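Local coordinates for protein copper-containing nitrite reductase (Thermus scotoductus, PDB 6HBE) that probably reduces nitrite to nitric oxide with electrons from cytochrome c, as a homotrimeric three-domain copper nitrite reductase of denitrification, at residues L26-S31 with F44-M49. Numbering follows the deposited sequence.
Sequences LEARSS and FSFNDM
Arg29 CG sits between its backbone N and carbonyl carbon (chi1 43°), and a bend at chi3 (-59°) lays the guanidinium over Asp48. The guanidinium and carboxylate planes are 23° apart and stacked. Arg29 NE is 4.0 Å from Asp48 OD1, a long salt bridge by charge alone, since OD1 lies well out of the guanidinium plane. On the way, Arg29 CG passes 3.3 Å from Ser45 OG. Ser45 OG shares a 2.6 Å hydrogen bond with Ser31 OG and takes a weak one from Asp48 N. Ser31 OG also lies 3.0 Å from Asp48 OD1. A methionine in place of Arg29 would probably leave the Asp48 carboxylate without its positive mate.

The backbones form a beta hairpin, strand 21-36 against strand 39-46. Arg29 and Ser45 are a hydrogen-bonded antiparallel pair. Beyond Phe46 the strand ends in a type I' turn, but Asn47 extends the pairing. Asn47 N donates to Glu27 O, and Asn47 OD1 accepts from Glu27 N at 2.9 Å, the donor standing above the plane of the side-chain carbonyl.

Phe44, Phe46 and Ala28 point to the other face. The Phe46 ring meets Leu26 CB through CD1 at 4.0 Å. Ser30 OG, bonded to Asp71, lies at the edge of the Phe44 ring. That ring stacks on His125 and meets His75 edge-to-face; both histidines bind the type 1 copper. Ser45 O also accepts from the copper ligand Gln130. One face of the hairpin thus borders the copper site, while the other joins hydroxyls to a charge pair that probably favours an ionised Asp48.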
loop_
_atom_site.group_PDB
_atom_site.type_symbol
_atom_site.label_atom_id
_atom_site.label_comp_id
_atom_site.label_asym_id
_atom_site.label_seq_id
_atom_site.Cartn_x
_atom_site.Cartn_y
_atom_site.Cartn_z
ATOM N N LEU C 26 -27.662 -13.559 13.057
ATOM C CA LEU C 26 -26.591 -13.780 12.079
ATOM C C LEU C 26 -26.228 -15.257 11.969
ATOM O O LEU C 26 -25.998 -15.917 13.001
ATOM C CB LEU C 26 -25.344 -12.953 12.458
ATOM C CG LEU C 26 -25.534 -11.434 12.489
ATOM C CD1 LEU C 26 -24.310 -10.734 13.043
ATOM C CD2 LEU C 26 -25.864 -10.891 11.094
ATOM N N GLU C 27 -26.112 -15.757 10.738
ATOM C CA GLU C 27 -25.831 -17.139 10.457
ATOM C C GLU C 27 -24.523 -17.318 9.668
ATOM O O GLU C 27 -24.460 -17.027 8.465
ATOM C CB GLU C 27 -27.007 -17.774 9.694
ATOM C CG GLU C 27 -28.330 -17.690 10.462
ATOM C CD GLU C 27 -29.438 -18.545 9.855
ATOM O OE1 GLU C 27 -29.445 -18.729 8.618
ATOM O OE2 GLU C 27 -30.303 -19.030 10.620
ATOM N N ALA C 28 -23.485 -17.816 10.344
ATOM C CA ALA C 28 -22.191 -18.049 9.698
ATOM C C ALA C 28 -22.235 -19.246 8.755
ATOM O O ALA C 28 -22.710 -20.340 9.137
ATOM C CB ALA C 28 -21.078 -18.224 10.745
ATOM N N ARG C 29 -21.734 -19.050 7.533
ATOM C CA ARG C 29 -21.705 -20.102 6.495
ATOM C C ARG C 29 -20.596 -19.952 5.457
ATOM O O ARG C 29 -19.926 -18.932 5.408
ATOM C CB ARG C 29 -23.044 -20.185 5.789
ATOM C CG ARG C 29 -23.653 -18.856 5.445
ATOM C CD ARG C 29 -25.154 -19.000 5.338
ATOM N NE ARG C 29 -25.482 -19.974 4.318
ATOM C CZ ARG C 29 -26.715 -20.280 3.933
ATOM N NH1 ARG C 29 -27.783 -19.674 4.467
ATOM N NH2 ARG C 29 -26.868 -21.196 2.980
ATOM N N SER C 30 -20.383 -21.020 4.687
ATOM C CA SER C 30 -19.568 -21.023 3.486
ATOM C C SER C 30 -20.447 -20.596 2.318
ATOM O O SER C 30 -21.582 -21.082 2.207
ATOM C CB SER C 30 -19.054 -22.434 3.182
ATOM O OG SER C 30 -17.932 -22.710 3.984
ATOM N N SER C 31 -19.944 -19.725 1.443
ATOM C CA SER C 31 -20.769 -19.197 0.327
ATOM C C SER C 31 -19.978 -18.942 -0.966
ATOM O O SER C 31 -18.721 -18.975 -0.992
ATOM C CB SER C 31 -21.452 -17.891 0.750
ATOM O OG SER C 31 -22.117 -17.976 2.020
ATOM N N PHE C 44 -16.479 -17.005 2.922
ATOM C CA PHE C 44 -17.364 -17.175 4.063
ATOM C C PHE C 44 -18.304 -15.973 4.144
ATOM O O PHE C 44 -17.921 -14.860 3.747
ATOM C CB PHE C 44 -16.575 -17.237 5.376
ATOM C CG PHE C 44 -15.591 -18.391 5.481
ATOM C CD1 PHE C 44 -16.043 -19.717 5.482
ATOM C CD2 PHE C 44 -14.214 -18.156 5.655
ATOM C CE1 PHE C 44 -15.149 -20.790 5.587
ATOM C CE2 PHE C 44 -13.313 -19.226 5.765
ATOM C CZ PHE C 44 -13.780 -20.540 5.726
ATOM N N SER C 45 -19.514 -16.173 4.685
ATOM C CA SER C 45 -20.494 -15.090 4.858
ATOM C C SER C 45 -21.252 -15.157 6.184
ATOM O O SER C 45 -21.137 -16.151 6.948
ATOM C CB SER C 45 -21.517 -15.110 3.716
ATOM O OG SER C 45 -22.404 -16.202 3.851
ATOM N N PHE C 46 -21.983 -14.087 6.459
ATOM C CA PHE C 46 -23.156 -14.123 7.321
ATOM C C PHE C 46 -24.395 -14.068 6.409
ATOM O O PHE C 46 -24.544 -13.148 5.589
ATOM C CB PHE C 46 -23.183 -12.981 8.303
ATOM C CG PHE C 46 -22.080 -13.041 9.330
ATOM C CD1 PHE C 46 -22.127 -13.961 10.356
ATOM C CD2 PHE C 46 -20.964 -12.214 9.223
ATOM C CE1 PHE C 46 -21.111 -14.038 11.285
ATOM C CE2 PHE C 46 -19.949 -12.276 10.152
ATOM C CZ PHE C 46 -20.019 -13.193 11.186
ATOM N N ASN C 47 -25.253 -15.083 6.533
ATOM C CA ASN C 47 -26.540 -15.145 5.829
ATOM C C ASN C 47 -26.470 -15.142 4.307
ATOM O O ASN C 47 -27.377 -14.636 3.639
ATOM C CB ASN C 47 -27.456 -14.027 6.298
ATOM C CG ASN C 47 -27.649 -14.009 7.805
ATOM O OD1 ASN C 47 -26.686 -13.935 8.602
ATOM N ND2 ASN C 47 -28.892 -14.046 8.217
ATOM N N ASP C 48 -25.393 -15.710 3.774
ATOM C CA ASP C 48 -25.209 -15.924 2.353
ATOM C C ASP C 48 -25.079 -14.633 1.481
ATOM O O ASP C 48 -25.409 -14.653 0.292
ATOM C CB ASP C 48 -26.338 -16.830 1.859
ATOM C CG ASP C 48 -25.923 -17.755 0.715
ATOM O OD1 ASP C 48 -24.807 -18.347 0.729
ATOM O OD2 ASP C 48 -26.775 -17.930 -0.189
ATOM N N MET C 49 -24.624 -13.534 2.096
ATOM C CA MET C 49 -24.359 -12.247 1.411
ATOM C C MET C 49 -23.034 -11.661 1.924
ATOM O O MET C 49 -22.721 -11.836 3.096
ATOM C CB MET C 49 -25.483 -11.236 1.666
ATOM C CG MET C 49 -26.142 -11.310 3.035
ATOM S SD MET C 49 -27.580 -10.227 3.255
ATOM C CE MET C 49 -28.354 -10.394 1.648
#